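Local coordinates for protein anophensin (Anopheles stephensi, PDB 6XMB) that blocks the reciprocal activation of host coagulation factor XII and prekallikrein, so preventing bradykinin release, and weakly inhibits the alternative pathway of complement, at residues Asn38-Pro43 / Lys107-Ser112; Thr23-Tyr28 / Asp88-Asp93; Tyr34-Gln39 / Pro100-Gly105. All blocks are in the same frame, centred on the assembly; numbering follows the deposited sequence.

Contact 1. Residues Asn38-Pro43 / Lys107-Ser112; sequences NQLRNP and KKLAAS
The methyl of Ala110 is the bump that fits against the backbone of 38-43, where a pi-type turn (38-41) runs into the kink at Pro43. Its CB comes within 3.2 Å of Gln39 O, a close approach of a carbon to a backbone carbonyl. Leu40 CD1 covers the same alanine from another direction, 3.6 Å from Ala110 CA, and Pro43 CG reaches the methyl at 4.3 Å. Ala110 CB is thus received between a carbonyl oxygen, a leucine methyl and Pro43 CG. With so small a knob the helices come close: the axes of 38-43 and 107-112 approach to 8.2 Å and run nearly alongside, 26° apart. Both belong to an all-helical subunit, on helix 6-49 and helix 92-116. Leu40 CG stands anti to the backbone N (chi1 -177°), which carries the isobutyl end across to Leu109, where Leu40 CD1 lies 4.1 Å from Leu109 CG. Both leucines also rest on Val69 of helix 59-80, while Leu40 packs against Phe15 of the second subunit. At the more exposed margin Gln39 folds back at chi2 (-70°), bringing its OE1 within 4.1 Å of Lys107 CB; the lysine's extended chain leads away.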
loop_
_atom_site.group_PDB
_atom_site.type_symbol
_atom_site.label_atom_id
_atom_site.label_comp_id
_atom_site.label_asym_id
_atom_site.label_seq_id
_atom_site.Cartn_x
_atom_site.Cartn_y
_atom_site.Cartn_z
ATOM N N ASN A 38 -5.270 -3.247 -17.472
ATOM C CA ASN A 38 -5.070 -4.214 -18.543
ATOM C C ASN A 38 -6.196 -5.236 -18.621
ATOM O O ASN A 38 -6.682 -5.533 -19.716
ATOM C CB ASN A 38 -3.730 -4.919 -18.361
ATOM C CG ASN A 38 -2.548 -3.984 -18.589
ATOM O OD1 ASN A 38 -2.661 -2.992 -19.300
ATOM N ND2 ASN A 38 -1.423 -4.294 -17.973
ATOM N N GLN A 39 -6.597 -5.815 -17.484
ATOM C CA GLN A 39 -7.610 -6.869 -17.474
ATOM C C GLN A 39 -9.032 -6.343 -17.422
ATOM O O GLN A 39 -9.967 -7.109 -17.669
ATOM C CB GLN A 39 -7.413 -7.800 -16.284
ATOM C CG GLN A 39 -5.988 -8.188 -16.036
ATOM C CD GLN A 39 -5.464 -9.109 -17.096
ATOM O OE1 GLN A 39 -6.138 -10.061 -17.493
ATOM N NE2 GLN A 39 -4.264 -8.823 -17.587
ATOM N N LEU A 40 -9.237 -5.073 -17.097
ATOM C CA LEU A 40 -10.591 -4.638 -16.808
ATOM C C LEU A 40 -10.958 -3.397 -17.599
ATOM O O LEU A 40 -11.918 -3.417 -18.372
ATOM C CB LEU A 40 -10.753 -4.384 -15.307
ATOM C CG LEU A 40 -12.153 -3.993 -14.846
ATOM C CD1 LEU A 40 -13.115 -5.119 -15.124
ATOM C CD2 LEU A 40 -12.173 -3.660 -13.360
ATOM N N ARG A 41 -10.214 -2.309 -17.408
ATOM C CA ARG A 41 -10.556 -1.062 -18.082
ATOM C C ARG A 41 -10.515 -1.234 -19.592
ATOM O O ARG A 41 -11.487 -0.930 -20.292
ATOM C CB ARG A 41 -9.608 0.051 -17.636
ATOM C CG ARG A 41 -9.881 1.409 -18.278
ATOM C CD ARG A 41 -8.677 2.341 -18.107
ATOM N NE ARG A 41 -7.589 1.970 -19.011
ATOM C CZ ARG A 41 -6.346 2.441 -18.930
ATOM N NH1 ARG A 41 -6.020 3.300 -17.978
ATOM N NH2 ARG A 41 -5.423 2.045 -19.799
ATOM N N ASN A 42 -9.410 -1.755 -20.115
ATOM C CA ASN A 42 -9.246 -1.780 -21.566
ATOM C C ASN A 42 -10.273 -2.654 -22.259
ATOM O O ASN A 42 -10.946 -2.154 -23.182
ATOM C CB ASN A 42 -7.819 -2.201 -21.923
ATOM C CG ASN A 42 -6.815 -1.107 -21.669
ATOM O OD1 ASN A 42 -7.129 0.083 -21.760
ATOM N ND2 ASN A 42 -5.588 -1.500 -21.357
ATOM N N PRO A 43 -10.483 -3.920 -21.886
ATOM C CA PRO A 43 -11.539 -4.689 -22.559
ATOM C C PRO A 43 -12.925 -4.079 -22.405
ATOM O O PRO A 43 -13.738 -4.189 -23.326
ATOM C CB PRO A 43 -11.442 -6.072 -21.909
ATOM C CG PRO A 43 -10.713 -5.847 -20.634
ATOM C CD PRO A 43 -9.764 -4.742 -20.894
ATOM N N LYS A 107 -10.088 -10.459 -14.688
ATOM C CA LYS A 107 -10.477 -11.005 -15.982
ATOM C C LYS A 107 -11.903 -11.532 -15.941
ATOM O O LYS A 107 -12.743 -11.154 -16.765
ATOM C CB LYS A 107 -9.517 -12.121 -16.383
ATOM C CG LYS A 107 -9.691 -12.602 -17.813
ATOM C CD LYS A 107 -9.000 -13.928 -18.010
ATOM C CE LYS A 107 -9.103 -14.392 -19.447
ATOM N NZ LYS A 107 -8.759 -15.838 -19.552
ATOM N N LYS A 108 -12.193 -12.409 -14.978
ATOM C CA LYS A 108 -13.566 -12.859 -14.796
ATOM C C LYS A 108 -14.497 -11.674 -14.564
ATOM O O LYS A 108 -15.614 -11.646 -15.087
ATOM C CB LYS A 108 -13.644 -13.862 -13.643
ATOM N N LEU A 109 -14.050 -10.666 -13.807
ATOM C CA LEU A 109 -14.939 -9.538 -13.535
ATOM C C LEU A 109 -15.229 -8.751 -14.805
ATOM O O LEU A 109 -16.349 -8.264 -15.001
ATOM C CB LEU A 109 -14.340 -8.623 -12.468
ATOM C CG LEU A 109 -15.069 -7.285 -12.280
ATOM C CD1 LEU A 109 -16.522 -7.516 -11.872
ATOM C CD2 LEU A 109 -14.362 -6.465 -11.232
ATOM N N ALA A 110 -14.229 -8.606 -15.679
ATOM C CA ALA A 110 -14.450 -7.887 -16.927
ATOM C C ALA A 110 -15.482 -8.586 -17.803
ATOM O O ALA A 110 -16.154 -7.937 -18.613
ATOM C CB ALA A 110 -13.135 -7.734 -17.686
ATOM N N ALA A 111 -15.617 -9.904 -17.656
ATOM C CA ALA A 111 -16.571 -10.663 -18.455
ATOM C C ALA A 111 -17.991 -10.478 -17.941
ATOM O O ALA A 111 -18.909 -10.190 -18.719
ATOM C CB ALA A 111 -16.190 -12.142 -18.455
ATOM N N SER A 112 -18.191 -10.642 -16.630
ATOM C CA SER A 112 -19.522 -10.479 -16.053
ATOM C C SER A 112 -19.980 -9.029 -16.102
ATOM O O SER A 112 -21.184 -8.765 -16.197
ATOM C CB SER A 112 -19.536 -10.988 -14.613
ATOM O OG SER A 112 -18.811 -10.130 -13.750
#

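Contact 2. Residues Thr23-Tyr28 / Asp88-Asp93; sequences TKKAFY and DQYSMD
Lys25 lays its CE over one face of the Tyr90 ring, a CH-pi contact in which the carbon sits 3.6 Å from the ring centroid and 23° off the normal. It is displaced toward the hydroxyl end, where Tyr90 CZ lies 3.4 Å from Lys25 CE. The ammonium beyond it has a weak hydrogen bond to the phenol, Lys25 NZ to Tyr90 OH at 3.5 Å; its stronger partner is Glu73 of the second subunit, which takes it in a salt bridge.

Lys24 works differently. Its chain is bent at chi2 and chi3, and Lys24 CE settles 3.4 Å from the backbone Tyr90 O, while its ammonium has a long, weak ion pair with Asp21. The third pairing is a Met-aromatic contact: Met92 SD stands 4.9 Å from the centroid of the Phe27 ring, approaching obliquely, with Phe27 CE2 its nearest ring atom at 3.8 Å. Met92 CE turns toward both Phe27 CD2 and Lys24 CG.

Behind these groups, torsions and second-shell neighbours set the positions. Past CG the Lys25 chain is fully extended, which carries CE out to the Tyr90 ring; Phe22 adds a cation-pi contact to the same lysine. Tyr90 itself also touches Ser81, and Asn70 of the second subunit.

Residues 88-91 are a loop, and Ser91 occupies the N-cap position of helix 92-116, although its side chain makes no capping bond. The contact therefore sets the middle of the long helix 6-49 against the loop leading into helix 92-116 and that helix's first turn, at the surface of the chain; nearby, Tyr28 of the long helix meets helix 59-80: Tyr28 OH hydrogen-bonds Glu73 of its own chain, and its ring meets Phe76, Tyr77 and Phe80.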
loop_
_atom_site.group_PDB
_atom_site.type_symbol
_atom_site.label_atom_id
_atom_site.label_comp_id
_atom_site.label_asym_id
_atom_site.label_seq_id
_atom_site.Cartn_x
_atom_site.Cartn_y
_atom_site.Cartn_z
ATOM N N THR A 23 9.548 0.633 -0.832
ATOM C CA THR A 23 9.624 0.520 -2.287
ATOM C C THR A 23 8.821 -0.676 -2.776
ATOM O O THR A 23 8.039 -0.564 -3.713
ATOM C CB THR A 23 11.078 0.399 -2.759
ATOM O OG1 THR A 23 11.695 1.677 -2.739
ATOM C CG2 THR A 23 11.107 -0.124 -4.220
ATOM N N LYS A 24 9.015 -1.835 -2.146
ATOM C CA LYS A 24 8.265 -3.026 -2.511
ATOM C C LYS A 24 6.753 -2.799 -2.401
ATOM O O LYS A 24 5.976 -3.272 -3.244
ATOM C CB LYS A 24 8.704 -4.190 -1.622
ATOM C CG LYS A 24 9.732 -5.039 -2.301
ATOM C CD LYS A 24 10.876 -5.319 -1.405
ATOM C CE LYS A 24 10.577 -6.446 -0.457
ATOM N NZ LYS A 24 11.595 -6.376 0.633
ATOM N N LYS A 25 6.319 -2.059 -1.387
ATOM C CA LYS A 25 4.893 -1.769 -1.266
ATOM C C LYS A 25 4.424 -0.881 -2.414
ATOM O O LYS A 25 3.315 -1.064 -2.924
ATOM C CB LYS A 25 4.606 -1.134 0.101
ATOM C CG LYS A 25 4.756 -2.122 1.264
ATOM C CD LYS A 25 4.771 -1.445 2.674
ATOM C CE LYS A 25 4.898 -2.500 3.792
ATOM N NZ LYS A 25 5.007 -1.959 5.216
ATOM N N ALA A 26 5.269 0.061 -2.862
ATOM C CA ALA A 26 4.896 0.913 -3.987
ATOM C C ALA A 26 4.860 0.121 -5.288
ATOM O O ALA A 26 4.074 0.446 -6.192
ATOM C CB ALA A 26 5.863 2.085 -4.126
ATOM N N PHE A 27 5.706 -0.909 -5.394
ATOM C CA PHE A 27 5.643 -1.824 -6.528
ATOM C C PHE A 27 4.326 -2.600 -6.531
ATOM O O PHE A 27 3.721 -2.785 -7.593
ATOM C CB PHE A 27 6.828 -2.778 -6.476
ATOM C CG PHE A 27 6.917 -3.694 -7.634
ATOM C CD1 PHE A 27 7.188 -3.210 -8.903
ATOM C CD2 PHE A 27 6.771 -5.056 -7.466
ATOM C CE1 PHE A 27 7.287 -4.061 -9.988
ATOM C CE2 PHE A 27 6.876 -5.918 -8.569
ATOM C CZ PHE A 27 7.142 -5.408 -9.814
ATOM N N TYR A 28 3.882 -3.067 -5.351
ATOM C CA TYR A 28 2.576 -3.711 -5.227
ATOM C C TYR A 28 1.483 -2.818 -5.803
ATOM O O TYR A 28 0.647 -3.263 -6.586
ATOM C CB TYR A 28 2.247 -4.052 -3.751
ATOM C CG TYR A 28 0.750 -4.315 -3.627
ATOM C CD1 TYR A 28 0.234 -5.570 -3.885
ATOM C CD2 TYR A 28 -0.145 -3.279 -3.389
ATOM C CE1 TYR A 28 -1.118 -5.800 -3.870
ATOM C CE2 TYR A 28 -1.481 -3.486 -3.386
ATOM C CZ TYR A 28 -1.967 -4.760 -3.615
ATOM O OH TYR A 28 -3.315 -4.982 -3.617
ATOM N N ASP A 88 8.778 -14.728 3.262
ATOM C CA ASP A 88 9.080 -13.461 3.909
ATOM C C ASP A 88 7.949 -12.463 3.647
ATOM O O ASP A 88 7.098 -12.661 2.774
ATOM C CB ASP A 88 10.429 -12.917 3.425
ATOM N N GLN A 89 7.942 -11.386 4.436
ATOM C CA GLN A 89 6.849 -10.420 4.456
ATOM C C GLN A 89 6.337 -9.838 3.144
ATOM O O GLN A 89 5.165 -10.030 2.806
ATOM C CB GLN A 89 7.251 -9.192 5.277
ATOM N N TYR A 90 7.190 -9.156 2.377
ATOM C CA TYR A 90 6.712 -8.553 1.135
ATOM C C TYR A 90 7.513 -9.007 -0.084
ATOM O O TYR A 90 7.780 -8.213 -0.994
ATOM C CB TYR A 90 6.732 -7.024 1.269
ATOM C CG TYR A 90 6.065 -6.538 2.543
ATOM C CD1 TYR A 90 4.684 -6.396 2.625
ATOM C CD2 TYR A 90 6.819 -6.244 3.674
ATOM C CE1 TYR A 90 4.078 -5.968 3.796
ATOM C CE2 TYR A 90 6.222 -5.822 4.847
ATOM C CZ TYR A 90 4.851 -5.687 4.900
ATOM O OH TYR A 90 4.260 -5.262 6.066
ATOM N N SER A 91 7.854 -10.296 -0.135
ATOM C CA SER A 91 8.760 -10.829 -1.145
ATOM C C SER A 91 8.160 -10.729 -2.547
ATOM O O SER A 91 6.961 -10.508 -2.732
ATOM C CB SER A 91 9.090 -12.294 -0.851
ATOM O OG SER A 91 9.769 -12.434 0.382
ATOM N N MET A 92 9.028 -10.897 -3.553
ATOM C CA MET A 92 8.566 -11.195 -4.906
ATOM C C MET A 92 7.911 -12.558 -4.988
ATOM O O MET A 92 7.109 -12.793 -5.897
ATOM C CB MET A 92 9.717 -11.150 -5.915
ATOM C CG MET A 92 10.175 -9.757 -6.261
ATOM S SD MET A 92 8.786 -8.699 -6.717
ATOM C CE MET A 92 8.482 -7.793 -5.163
ATOM N N ASP A 93 8.247 -13.460 -4.067
ATOM C CA ASP A 93 7.622 -14.771 -4.070
ATOM C C ASP A 93 6.182 -14.699 -3.585
ATOM O O ASP A 93 5.342 -15.480 -4.044
ATOM C CB ASP A 93 8.441 -15.735 -3.223
ATOM C CG ASP A 93 9.898 -15.772 -3.638
ATOM O OD1 ASP A 93 10.175 -15.777 -4.863
ATOM O OD2 ASP A 93 10.764 -15.786 -2.738
#

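Contact 3. Residues Tyr34-Gln39 / Pro100-Gly105; sequences YGVQNQ and PTYLDG
Apolar contacts carry most of this crossing, and Leu103 makes the larger share of them. Its CD2 lies against the bare backbone of Gly35, with Leu103 CD2 3.6 Å from Gly35 CA, and equally against Gln39 CG at 3.7 Å, one methyl thereby bridging two residues a helical turn apart. Gly35, having no side chain, lets both this methyl and the Tyr102 ring lie close to its backbone. The ring passes obliquely by the glycine, Tyr102 CE2 being 4.4 Å from Gly35 CA. With CG anti to the backbone N, chi1 168° swings the ring across to helix 6-49, with Tyr102 OH 3.3 Å from Val36 CG2, a van der Waals touch. Val36 packs as well against Ile18 of the second subunit.

The polar interaction belongs to the same hydroxyl, whose hydrogen bond goes to Ala32 O, one turn back on helix 6-49.

As for aromatic pairing, Tyr102 stacks on Phe76 of helix 59-80. Segments 34-39 and 100-105 cross at -40° with axes 9.9 Å apart, a buried helix-helix interface in the all-helical bundle of this Aegyptin C-terminal-type domain.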
loop_
_atom_site.group_PDB
_atom_site.type_symbol
_atom_site.label_atom_id
_atom_site.label_comp_id
_atom_site.label_asym_id
_atom_site.label_seq_id
_atom_site.Cartn_x
_atom_site.Cartn_y
_atom_site.Cartn_z
ATOM N N TYR A 34 -2.029 -1.337 -12.695
ATOM C CA TYR A 34 -1.960 -1.734 -14.092
ATOM C C TYR A 34 -2.691 -3.046 -14.328
ATOM O O TYR A 34 -3.161 -3.295 -15.433
ATOM C CB TYR A 34 -0.495 -1.780 -14.550
ATOM C CG TYR A 34 0.084 -0.372 -14.781
ATOM C CD1 TYR A 34 0.776 0.312 -13.774
ATOM C CD2 TYR A 34 -0.081 0.276 -15.999
ATOM C CE1 TYR A 34 1.291 1.602 -13.982
ATOM C CE2 TYR A 34 0.431 1.569 -16.212
ATOM C CZ TYR A 34 1.112 2.222 -15.202
ATOM O OH TYR A 34 1.607 3.494 -15.427
ATOM N N GLY A 35 -2.847 -3.878 -13.309
ATOM C CA GLY A 35 -3.815 -4.959 -13.420
ATOM C C GLY A 35 -5.203 -4.459 -13.802
ATOM O O GLY A 35 -5.827 -4.959 -14.730
ATOM N N VAL A 36 -5.681 -3.441 -13.092
ATOM C CA VAL A 36 -7.010 -2.908 -13.396
ATOM C C VAL A 36 -7.055 -2.381 -14.821
ATOM O O VAL A 36 -7.974 -2.695 -15.585
ATOM C CB VAL A 36 -7.394 -1.843 -12.350
ATOM C CG1 VAL A 36 -8.588 -1.013 -12.796
ATOM C CG2 VAL A 36 -7.710 -2.534 -11.048
ATOM N N GLN A 37 -6.029 -1.633 -15.241
ATOM C CA GLN A 37 -6.018 -1.089 -16.601
ATOM C C GLN A 37 -6.053 -2.185 -17.664
ATOM O O GLN A 37 -6.778 -2.077 -18.665
ATOM C CB GLN A 37 -4.787 -0.200 -16.795
ATOM C CG GLN A 37 -4.785 1.037 -15.903
ATOM C CD GLN A 37 -3.544 1.923 -16.081
ATOM O OE1 GLN A 37 -2.677 1.648 -16.906
ATOM N NE2 GLN A 37 -3.476 2.997 -15.305
ATOM N N ASN A 38 -5.270 -3.247 -17.472
ATOM C CA ASN A 38 -5.070 -4.214 -18.543
ATOM C C ASN A 38 -6.196 -5.236 -18.621
ATOM O O ASN A 38 -6.682 -5.533 -19.716
ATOM C CB ASN A 38 -3.730 -4.919 -18.361
ATOM C CG ASN A 38 -2.548 -3.984 -18.589
ATOM O OD1 ASN A 38 -2.661 -2.992 -19.300
ATOM N ND2 ASN A 38 -1.423 -4.294 -17.973
ATOM N N GLN A 39 -6.597 -5.815 -17.484
ATOM C CA GLN A 39 -7.610 -6.869 -17.474
ATOM C C GLN A 39 -9.032 -6.343 -17.422
ATOM O O GLN A 39 -9.967 -7.109 -17.669
ATOM C CB GLN A 39 -7.413 -7.800 -16.284
ATOM C CG GLN A 39 -5.988 -8.188 -16.036
ATOM C CD GLN A 39 -5.464 -9.109 -17.096
ATOM O OE1 GLN A 39 -6.138 -10.061 -17.493
ATOM N NE2 GLN A 39 -4.264 -8.823 -17.587
ATOM N N PRO A 100 -1.433 -13.649 -9.897
ATOM C CA PRO A 100 -2.259 -14.326 -10.912
ATOM C C PRO A 100 -3.710 -14.484 -10.471
ATOM O O PRO A 100 -4.625 -14.173 -11.238
ATOM C CB PRO A 100 -1.553 -15.679 -11.096
ATOM C CG PRO A 100 -0.160 -15.458 -10.597
ATOM C CD PRO A 100 -0.302 -14.500 -9.470
ATOM N N THR A 101 -3.937 -14.921 -9.233
ATOM C CA THR A 101 -5.287 -14.945 -8.666
ATOM C C THR A 101 -6.005 -13.610 -8.867
ATOM O O THR A 101 -7.144 -13.572 -9.335
ATOM C CB THR A 101 -5.200 -15.304 -7.178
ATOM O OG1 THR A 101 -4.654 -16.623 -7.034
ATOM C CG2 THR A 101 -6.568 -15.230 -6.506
ATOM N N TYR A 102 -5.324 -12.493 -8.564
ATOM C CA TYR A 102 -5.924 -11.165 -8.707
ATOM C C TYR A 102 -6.208 -10.822 -10.163
ATOM O O TYR A 102 -7.276 -10.291 -10.482
ATOM C CB TYR A 102 -4.997 -10.128 -8.073
ATOM C CG TYR A 102 -5.285 -8.653 -8.362
ATOM C CD1 TYR A 102 -6.340 -7.978 -7.717
ATOM C CD2 TYR A 102 -4.459 -7.918 -9.231
ATOM C CE1 TYR A 102 -6.580 -6.628 -7.947
ATOM C CE2 TYR A 102 -4.683 -6.575 -9.470
ATOM C CZ TYR A 102 -5.732 -5.920 -8.820
ATOM O OH TYR A 102 -5.958 -4.568 -9.065
ATOM N N LEU A 103 -5.257 -11.093 -11.060
ATOM C CA LEU A 103 -5.477 -10.803 -12.470
ATOM C C LEU A 103 -6.562 -11.699 -13.041
ATOM O O LEU A 103 -7.410 -11.240 -13.807
ATOM C CB LEU A 103 -4.164 -10.966 -13.247
ATOM C CG LEU A 103 -3.094 -9.922 -12.931
ATOM C CD1 LEU A 103 -1.813 -10.160 -13.731
ATOM C CD2 LEU A 103 -3.629 -8.526 -13.168
ATOM N N ASP A 104 -6.557 -12.982 -12.689
ATOM C CA ASP A 104 -7.663 -13.846 -13.099
ATOM C C ASP A 104 -8.991 -13.380 -12.499
ATOM O O ASP A 104 -10.043 -13.556 -13.117
ATOM C CB ASP A 104 -7.377 -15.299 -12.711
ATOM C CG ASP A 104 -8.413 -16.267 -13.263
ATOM O OD1 ASP A 104 -8.434 -16.502 -14.494
ATOM O OD2 ASP A 104 -9.220 -16.814 -12.464
ATOM N N GLY A 105 -8.962 -12.751 -11.322
ATOM C CA GLY A 105 -10.190 -12.194 -10.772
ATOM C C GLY A 105 -10.719 -11.032 -11.589
ATOM O O GLY A 105 -11.914 -10.960 -11.896
#

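All three contacts join the same two helical regions, the long helix 6-49 and helix 92-116 with the loop before it. Contacts 1 and 3 are neighbours, with centres about 8 Å apart, sharing Asn38 and Gln39; probable backbone hydrogen bonds from Arg41 N to Val36 O (2.9 Å) and Asn42 N to Gln37 O (3.0 Å) run along the helix they share, spanning five residues as expected of its pi-type turn. Contact 2 lies farther along, its centre about 17 Å from that of contact 3 and about 25 Å from that of contact 1; contacts 1 and 2 lie on opposite sides of the chain's centre. The helices run in the same general direction, so the order 2, 3, 1 holds along both. Each contact also touches the second subunit.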